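Local coordinates for general Secretion Pathway Protein (Vibrio vulnificus, PDB 4G54), which forms a periplasmic part of the EpsAB fusion protein of the type II secretion system and probably binds peptidoglycan, at residues R65-N68 and W69-Q73; L153-A157 and L158-P162; G192-T195 and L196-Q200. All coordinates share one frame; numbering follows the deposited sequence.

Contact 1: residues R65-N68 and W69-Q73; sequences RQLN and WQELQ
Asn68 and Glu71 stack their flat ends at the start of helix 69-73, the amide and carboxylate planes only 20° apart although the two side chains run at about a right angle to each other. The amide of Asn68 lies against the carboxylate, with ND2 3.6 Å from Glu71 CD, while its OD1 is turned to the helix backbone. There OD1 takes the hydrogen of Glu71 N at 2.8 Å, the donor approaching almost in line with the side-chain carbonyl. This reach depends on Asn68 CG being tucked between its own backbone N and carbonyl carbon (chi1 59°). Glu71 returns the bond: CG leans back beside its backbone N, the chain then runs out extended, and OE1 accepts from Asn68 N at 2.9 Å, met on the anti side and 27° out of the carboxylate plane. The reciprocal pair is a capping box, with Asn68 as N-cap, and it marks the change from strand 60-66, an outermost strand of the antiparallel sheet in the C39 peptidase-like domain, to the short helix. Glu71 OE1 receives a second bond from a water at 2.7 Å, which also donates to Gln66 O, so the carboxylate is tied to the strand end as well as to the cap. Along the chain, Asn68 O accepts from Leu72 N at 2.9 Å. Leu67 and Leu72 cross nearly perpendicularly, meeting through CD2 of Leu67 and CD1 of Leu72 at 4.0 Å; both also pack on Leu79 and Val126 of the sheet. Leu72 CD2 lies at the edge of the Trp69 ring, in its plane, and the indole itself rests on Val115, Leu118 and Met119 of helix 115-121.

Contact 2: residues L153-A157 and L158-P162; sequences LLAKA and LNDEP
Ala155 CB lies over one face of the Pro162 pyrrolidine ring, 3.4 Å from Pro162 N and 3.6 Å from Pro162 CD. The carboxylate of Asp160 comes back to the same alanine, placing OD1 3.4 Å from Ala155 CA. Asp160 CG stands between its own backbone N and carbonyl carbon (chi1 61°), which brings the group back against the helix; OD1 also makes a salt bridge with Arg175 of helix 170-182, linking the helix end to its neighbour. The amide of Asn159 is joined to the helix through a water that donates to Lys156 O at 2.8 Å and, weakly, to Asn159 OD1. Among the peptide carbonyls, that of Ala155 is met in its plane, on a lone pair, by Asp160 N at 3.0 Å. This bond spans five residues and, with the weak one from Asn159 N to Lys156 O, makes a Schellman motif that ends helix 145-158. Asn159 is its C-prime residue, and its positive phi of 56° turns the chain away from the helical path toward Pro162. Helix 145-158 belongs to the putative peptidoglycan-binding domain, where it packs against helices 170-182 and 193-202. The last turn keeps a regular bond from Leu158 N to Leu154 O at 2.9 Å, with the donor tilted 20° from the carbonyl plane. Leu158 also lays its side chain over this oxygen, CG lying 3.3 Å from Leu154 O, because CG leans beside its own backbone N. Farther out, Leu158 touches Trp182, and Leu154 packs on Val176 and Phe179, all of helix 170-182. Lys156 NZ bonds to Ser204 O.

Contact 3: residues G192-T195 and L196-Q200; sequences GQRT and LARLQ
Gly192 O accepts from Leu196 N at 2.9 Å and opens helix 193-202, with Gly192 at the N-cap; the helix is one of three in the putative peptidoglycan-binding domain. Backbone bonds of this kind form a regular first group: Gln193 O, Arg194 O and Thr195 O accept in turn from the amides of Ala197, Arg198 and Leu199.

Charge and polar ends make up the second group. Arg194 and Arg198 lie side by side and point the same way, their guanidinium planes 88° apart; Arg194 NH1 comes to the edge of the Arg198 group, near its plane, at 3.8 Å from Arg198 NH1. Two like charges at this spacing would be expected to repel; the bond from Arg198 NH2 to Gln183 O probably helps to hold that guanidinium in place. Arg194 runs fully extended, whereas Arg198 folds at chi2 and chi3 to end beside it. Thr195 OG1 bonds to Gln180 NE2, tying the first turn to helix 170-182.

Apolar and mixed packing is the third kind. Gln193, bent at chi2, brings OE1 to 3.7 Å from the methyl CB of Ala197. Leu196 covers its own acceptor, with CB 3.4 Å from Gly192 O, while its side chain packs on Leu150 of helix 145-158. Leu199 reaches Leu150, Ala157 and Phe179, wedged between the two other helices.

Hydrogen bonds from a side chain to the backbone are the fourth kind, and both come from the amide of Gln200: OE1 takes the backbone NH of Leu134, and NE2 turns back on its own helix. Leu196 O is thereby gripped twice from opposite faces of its plane, by Gln200 N and by Gln200 NE2 at 3.0 Å, the latter standing 61° out of the carbonyl plane.

Overall arrangement
Contact 1 lies in the C39 peptidase-like part of the chain, whereas contacts 2 and 3 share the putative peptidoglycan-binding domain; the centres of contacts 1 and 2 are 26 Å apart. Contact 1 is mostly at the surface and starts a helix through side-chain capping. Contact 3 also starts one, but its N-cap is a glycine and backbone bonds carry the turn; contact 2 ends a helix instead. Contacts 2 and 3 are partly buried and touch directly, with Leu153 CD1 packing on Gln200 CG, so they join helices 145-158 and 193-202. Both also pack on Phe179 of helix 170-182, to which contact 2 adds an ionic link through Arg175 and contact 3 a neutral hydrogen bond.

Contact 1: residues R65-N68 and W69-Q73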
loop_
_atom_site.group_PDB
_atom_site.type_symbol
_atom_site.label_atom_id
_atom_site.label_comp_id
_atom_site.label_asym_id
_atom_site.label_seq_id
_atom_site.Cartn_x
_atom_site.Cartn_y
_atom_site.Cartn_z
ATOM N N ARG A 65 7.366 -1.975 9.781
ATOM C CA ARG A 65 8.346 -3.016 9.382
ATOM C C ARG A 65 9.692 -2.311 9.386
ATOM O O ARG A 65 9.765 -1.081 9.352
ATOM C CB ARG A 65 8.080 -3.481 7.948
ATOM C CG ARG A 65 6.902 -4.560 7.812
ATOM C CD ARG A 65 7.135 -5.565 6.624
ATOM N NE ARG A 65 7.356 -4.895 5.323
ATOM C CZ ARG A 65 6.495 -4.111 4.695
ATOM N NH1 ARG A 65 5.267 -3.971 5.177
ATOM N NH2 ARG A 65 6.860 -3.510 3.506
ATOM N N GLN A 66 10.755 -3.115 9.442
ATOM C CA GLN A 66 12.138 -2.565 9.233
ATOM C C GLN A 66 12.613 -3.037 7.903
ATOM O O GLN A 66 12.587 -4.300 7.634
ATOM C CB GLN A 66 13.049 -3.153 10.307
ATOM C CG GLN A 66 12.902 -2.470 11.553
ATOM C CD GLN A 66 13.578 -1.126 11.570
ATOM O OE1 GLN A 66 14.683 -0.894 10.990
ATOM N NE2 GLN A 66 12.938 -0.224 12.268
ATOM N N LEU A 67 13.026 -2.094 7.042
ATOM C CA LEU A 67 13.469 -2.418 5.651
ATOM C C LEU A 67 14.905 -1.991 5.512
ATOM O O LEU A 67 15.325 -1.048 6.213
ATOM C CB LEU A 67 12.690 -1.675 4.570
ATOM C CG LEU A 67 11.367 -2.282 4.117
ATOM C CD1 LEU A 67 10.554 -2.816 5.236
ATOM C CD2 LEU A 67 10.546 -1.366 3.204
ATOM N N ASN A 68 15.598 -2.584 4.543
ATOM C CA ASN A 68 16.908 -2.005 4.101
ATOM C C ASN A 68 16.635 -1.231 2.810
ATOM O O ASN A 68 15.467 -1.137 2.298
ATOM C CB ASN A 68 17.983 -3.066 3.983
ATOM C CG ASN A 68 17.618 -4.168 2.978
ATOM O OD1 ASN A 68 17.128 -3.851 1.895
ATOM N ND2 ASN A 68 17.829 -5.440 3.321
ATOM N N TRP A 69 17.657 -0.583 2.244
ATOM C CA TRP A 69 17.467 0.260 1.089
ATOM C C TRP A 69 17.108 -0.524 -0.157
ATOM O O TRP A 69 16.311 -0.026 -0.983
ATOM C CB TRP A 69 18.824 1.030 0.864
ATOM C CG TRP A 69 18.939 1.766 -0.392
ATOM C CD1 TRP A 69 20.001 1.678 -1.261
ATOM C CD2 TRP A 69 18.058 2.807 -0.963
ATOM N NE1 TRP A 69 19.856 2.562 -2.314
ATOM C CE2 TRP A 69 18.684 3.264 -2.167
ATOM C CE3 TRP A 69 16.832 3.381 -0.575
ATOM C CZ2 TRP A 69 18.120 4.250 -2.996
ATOM C CZ3 TRP A 69 16.273 4.367 -1.399
ATOM C CH2 TRP A 69 16.927 4.810 -2.569
ATOM N N GLN A 70 17.682 -1.732 -0.306
ATOM C CA GLN A 70 17.336 -2.630 -1.438
ATOM C C GLN A 70 15.817 -2.896 -1.346
ATOM O O GLN A 70 15.079 -2.736 -2.336
ATOM C CB GLN A 70 18.152 -3.944 -1.380
ATOM C CG GLN A 70 17.669 -4.929 -2.438
ATOM C CD GLN A 70 18.089 -4.651 -3.903
ATOM O OE1 GLN A 70 18.599 -3.553 -4.270
ATOM N NE2 GLN A 70 17.850 -5.673 -4.780
ATOM N N GLU A 71 15.329 -3.201 -0.142
ATOM C CA GLU A 71 13.890 -3.526 0.019
ATOM C C GLU A 71 13.016 -2.283 -0.221
ATOM O O GLU A 71 11.958 -2.391 -0.890
ATOM C CB GLU A 71 13.622 -4.134 1.393
ATOM C CG GLU A 71 14.198 -5.511 1.562
ATOM C CD GLU A 71 14.297 -5.987 3.015
ATOM O OE1 GLU A 71 14.322 -5.174 3.971
ATOM O OE2 GLU A 71 14.358 -7.240 3.197
ATOM N N LEU A 72 13.448 -1.104 0.226
ATOM C CA LEU A 72 12.648 0.068 0.093
ATOM C C LEU A 72 12.473 0.345 -1.405
ATOM O O LEU A 72 11.389 0.689 -1.875
ATOM C CB LEU A 72 13.394 1.245 0.777
ATOM C CG LEU A 72 12.533 2.527 0.802
ATOM C CD1 LEU A 72 11.384 2.265 1.807
ATOM C CD2 LEU A 72 13.333 3.709 1.283
ATOM N N GLN A 73 13.508 0.138 -2.188
ATOM C CA GLN A 73 13.398 0.382 -3.629
ATOM C C GLN A 73 12.376 -0.485 -4.308
ATOM O O GLN A 73 11.895 -0.061 -5.399
ATOM C CB GLN A 73 14.755 0.130 -4.323
ATOM C CG GLN A 73 15.744 1.258 -4.012
ATOM C CD GLN A 73 17.147 0.871 -4.499
ATOM O OE1 GLN A 73 18.060 0.433 -3.714
ATOM N NE2 GLN A 73 17.326 0.997 -5.798
HETATM O O HOH W 1 15.108 -5.887 6.484
#

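Contact 2: residues L153-A157 and L158-P162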
loop_
_atom_site.group_PDB
_atom_site.type_symbol
_atom_site.label_atom_id
_atom_site.label_comp_id
_atom_site.label_asym_id
_atom_site.label_seq_id
_atom_site.Cartn_x
_atom_site.Cartn_y
_atom_site.Cartn_z
ATOM N N LEU A 153 -8.138 -8.673 -8.948
ATOM C CA LEU A 153 -6.754 -8.414 -8.451
ATOM C C LEU A 153 -5.765 -9.300 -9.207
ATOM O O LEU A 153 -4.662 -8.890 -9.547
ATOM C CB LEU A 153 -6.724 -8.789 -6.931
ATOM C CG LEU A 153 -7.422 -7.781 -6.072
ATOM C CD1 LEU A 153 -7.500 -8.339 -4.611
ATOM C CD2 LEU A 153 -6.673 -6.452 -6.070
ATOM N N LEU A 154 -6.189 -10.546 -9.504
ATOM C CA LEU A 154 -5.212 -11.443 -10.218
ATOM C C LEU A 154 -4.961 -10.907 -11.598
ATOM O O LEU A 154 -3.800 -10.940 -12.053
ATOM C CB LEU A 154 -5.767 -12.870 -10.408
ATOM C CG LEU A 154 -5.677 -13.677 -9.186
ATOM C CD1 LEU A 154 -6.556 -14.969 -9.378
ATOM C CD2 LEU A 154 -4.129 -14.108 -9.000
ATOM N N ALA A 155 -5.979 -10.403 -12.301
ATOM C CA ALA A 155 -5.756 -9.821 -13.640
ATOM C C ALA A 155 -4.847 -8.607 -13.555
ATOM O O ALA A 155 -3.966 -8.406 -14.396
ATOM C CB ALA A 155 -7.122 -9.469 -14.282
ATOM N N LYS A 156 -4.980 -7.851 -12.460
ATOM C CA LYS A 156 -4.119 -6.686 -12.340
ATOM C C LYS A 156 -2.642 -7.127 -12.095
ATOM O O LYS A 156 -1.677 -6.498 -12.645
ATOM C CB LYS A 156 -4.598 -5.804 -11.150
ATOM C CG LYS A 156 -3.840 -4.489 -11.005
ATOM C CD LYS A 156 -4.515 -3.316 -11.767
ATOM C CE LYS A 156 -5.469 -2.489 -10.870
ATOM N NZ LYS A 156 -4.967 -1.176 -10.285
ATOM N N ALA A 157 -2.406 -8.118 -11.238
ATOM C CA ALA A 157 -1.085 -8.548 -10.957
ATOM C C ALA A 157 -0.418 -9.219 -12.139
ATOM O O ALA A 157 0.774 -8.950 -12.423
ATOM C CB ALA A 157 -1.117 -9.489 -9.808
ATOM N N LEU A 158 -1.208 -9.984 -12.880
ATOM C CA LEU A 158 -0.672 -10.717 -14.019
ATOM C C LEU A 158 -0.633 -9.879 -15.287
ATOM O O LEU A 158 -0.123 -10.329 -16.324
ATOM C CB LEU A 158 -1.480 -12.012 -14.288
ATOM C CG LEU A 158 -1.463 -12.998 -13.107
ATOM C CD1 LEU A 158 -2.296 -14.196 -13.558
ATOM C CD2 LEU A 158 -0.048 -13.523 -12.782
ATOM N N ASN A 159 -1.202 -8.658 -15.216
ATOM C CA ASN A 159 -1.301 -7.794 -16.377
ATOM C C ASN A 159 -2.023 -8.445 -17.536
ATOM O O ASN A 159 -1.551 -8.341 -18.741
ATOM C CB ASN A 159 0.041 -7.226 -16.774
ATOM C CG ASN A 159 -0.072 -5.789 -16.958
ATOM O OD1 ASN A 159 0.291 -5.026 -16.036
ATOM N ND2 ASN A 159 -0.735 -5.372 -18.041
ATOM N N ASP A 160 -3.168 -9.060 -17.207
ATOM C CA ASP A 160 -3.937 -9.682 -18.311
ATOM C C ASP A 160 -5.425 -9.503 -18.041
ATOM O O ASP A 160 -5.824 -8.499 -17.362
ATOM C CB ASP A 160 -3.518 -11.154 -18.458
ATOM C CG ASP A 160 -3.781 -11.941 -17.230
ATOM O OD1 ASP A 160 -4.402 -11.420 -16.268
ATOM O OD2 ASP A 160 -3.327 -13.126 -17.215
ATOM N N GLU A 161 -6.277 -10.361 -18.589
ATOM C CA GLU A 161 -7.739 -10.078 -18.501
ATOM C C GLU A 161 -8.408 -10.895 -17.433
ATOM O O GLU A 161 -8.082 -12.062 -17.230
ATOM C CB GLU A 161 -8.375 -10.404 -19.884
ATOM C CG GLU A 161 -7.799 -9.503 -21.001
ATOM C CD GLU A 161 -8.201 -8.062 -20.770
ATOM O OE1 GLU A 161 -9.364 -7.845 -20.379
ATOM O OE2 GLU A 161 -7.363 -7.126 -20.899
ATOM N N PRO A 162 -9.382 -10.288 -16.718
ATOM C CA PRO A 162 -10.163 -11.082 -15.772
ATOM C C PRO A 162 -11.147 -12.008 -16.428
ATOM O O PRO A 162 -11.451 -11.814 -17.655
ATOM C CB PRO A 162 -10.923 -10.028 -14.953
ATOM C CG PRO A 162 -10.992 -8.819 -15.831
ATOM C CD PRO A 162 -9.722 -8.840 -16.717
HETATM O O HOH W 2 -2.102 -4.503 -14.540
#

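Contact 3: residues G192-T195 and L196-Q200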
loop_
_atom_site.group_PDB
_atom_site.type_symbol
_atom_site.label_atom_id
_atom_site.label_comp_id
_atom_site.label_asym_id
_atom_site.label_seq_id
_atom_site.Cartn_x
_atom_site.Cartn_y
_atom_site.Cartn_z
ATOM N N GLY A 192 -5.006 -18.868 -0.242
ATOM C CA GLY A 192 -4.936 -18.848 1.242
ATOM C C GLY A 192 -4.132 -17.661 1.731
ATOM O O GLY A 192 -3.940 -16.700 0.997
ATOM N N GLN A 193 -3.706 -17.689 3.005
ATOM C CA GLN A 193 -3.123 -16.508 3.565
ATOM C C GLN A 193 -1.888 -16.063 2.785
ATOM O O GLN A 193 -1.835 -14.840 2.538
ATOM C CB GLN A 193 -2.702 -16.945 4.989
ATOM C CG GLN A 193 -2.133 -15.739 5.808
ATOM C CD GLN A 193 -0.641 -15.437 5.524
ATOM O OE1 GLN A 193 -0.209 -14.235 5.442
ATOM N NE2 GLN A 193 0.110 -16.471 5.354
ATOM N N ARG A 194 -0.933 -16.961 2.489
ATOM C CA ARG A 194 0.338 -16.441 1.913
ATOM C C ARG A 194 0.030 -15.829 0.494
ATOM O O ARG A 194 0.563 -14.765 0.157
ATOM C CB ARG A 194 1.335 -17.546 1.798
ATOM C CG ARG A 194 2.683 -16.933 1.435
ATOM C CD ARG A 194 3.663 -18.093 1.187
ATOM N NE ARG A 194 5.002 -17.440 1.082
ATOM C CZ ARG A 194 6.104 -18.036 0.617
ATOM N NH1 ARG A 194 7.281 -17.351 0.624
ATOM N NH2 ARG A 194 6.087 -19.263 0.193
ATOM N N THR A 195 -0.864 -16.490 -0.248
ATOM C CA THR A 195 -1.147 -16.108 -1.629
ATOM C C THR A 195 -1.938 -14.799 -1.633
ATOM O O THR A 195 -1.578 -13.859 -2.378
ATOM C CB THR A 195 -1.990 -17.177 -2.262
ATOM O OG1 THR A 195 -1.162 -18.388 -2.264
ATOM C CG2 THR A 195 -2.375 -16.850 -3.717
ATOM N N LEU A 196 -2.997 -14.709 -0.823
ATOM C CA LEU A 196 -3.790 -13.417 -0.791
ATOM C C LEU A 196 -2.983 -12.270 -0.137
ATOM O O LEU A 196 -3.154 -11.107 -0.592
ATOM C CB LEU A 196 -5.082 -13.636 -0.032
ATOM C CG LEU A 196 -6.132 -14.503 -0.806
ATOM C CD1 LEU A 196 -7.388 -14.748 0.108
ATOM C CD2 LEU A 196 -6.586 -13.813 -2.128
ATOM N N ALA A 197 -2.068 -12.557 0.817
ATOM C CA ALA A 197 -1.295 -11.476 1.390
ATOM C C ALA A 197 -0.343 -10.917 0.336
ATOM O O ALA A 197 -0.263 -9.678 0.252
ATOM C CB ALA A 197 -0.508 -11.924 2.628
ATOM N N ARG A 198 0.324 -11.794 -0.412
ATOM C CA ARG A 198 1.200 -11.270 -1.445
ATOM C C ARG A 198 0.443 -10.537 -2.525
ATOM O O ARG A 198 0.875 -9.459 -2.919
ATOM C CB ARG A 198 1.922 -12.457 -2.039
ATOM C CG ARG A 198 2.992 -12.126 -3.168
ATOM C CD ARG A 198 4.205 -11.331 -2.574
ATOM N NE ARG A 198 4.940 -12.250 -1.682
ATOM C CZ ARG A 198 5.733 -13.269 -2.039
ATOM N NH1 ARG A 198 6.254 -14.116 -1.122
ATOM N NH2 ARG A 198 6.018 -13.542 -3.306
ATOM N N LEU A 199 -0.701 -11.107 -2.984
ATOM C CA LEU A 199 -1.451 -10.482 -4.073
ATOM C C LEU A 199 -1.887 -9.061 -3.684
ATOM O O LEU A 199 -1.709 -8.092 -4.461
ATOM C CB LEU A 199 -2.711 -11.340 -4.349
ATOM C CG LEU A 199 -3.589 -10.745 -5.428
ATOM C CD1 LEU A 199 -2.869 -10.720 -6.818
ATOM C CD2 LEU A 199 -4.787 -11.694 -5.527
ATOM N N GLN A 200 -2.403 -8.927 -2.432
ATOM C CA GLN A 200 -2.995 -7.626 -2.110
ATOM C C GLN A 200 -1.942 -6.630 -1.640
ATOM O O GLN A 200 -2.145 -5.391 -1.739
ATOM C CB GLN A 200 -4.046 -7.838 -1.003
ATOM C CG GLN A 200 -5.283 -8.464 -1.695
ATOM C CD GLN A 200 -6.230 -8.960 -0.582
ATOM O OE1 GLN A 200 -7.241 -8.327 -0.329
ATOM N NE2 GLN A 200 -5.867 -10.032 0.131
#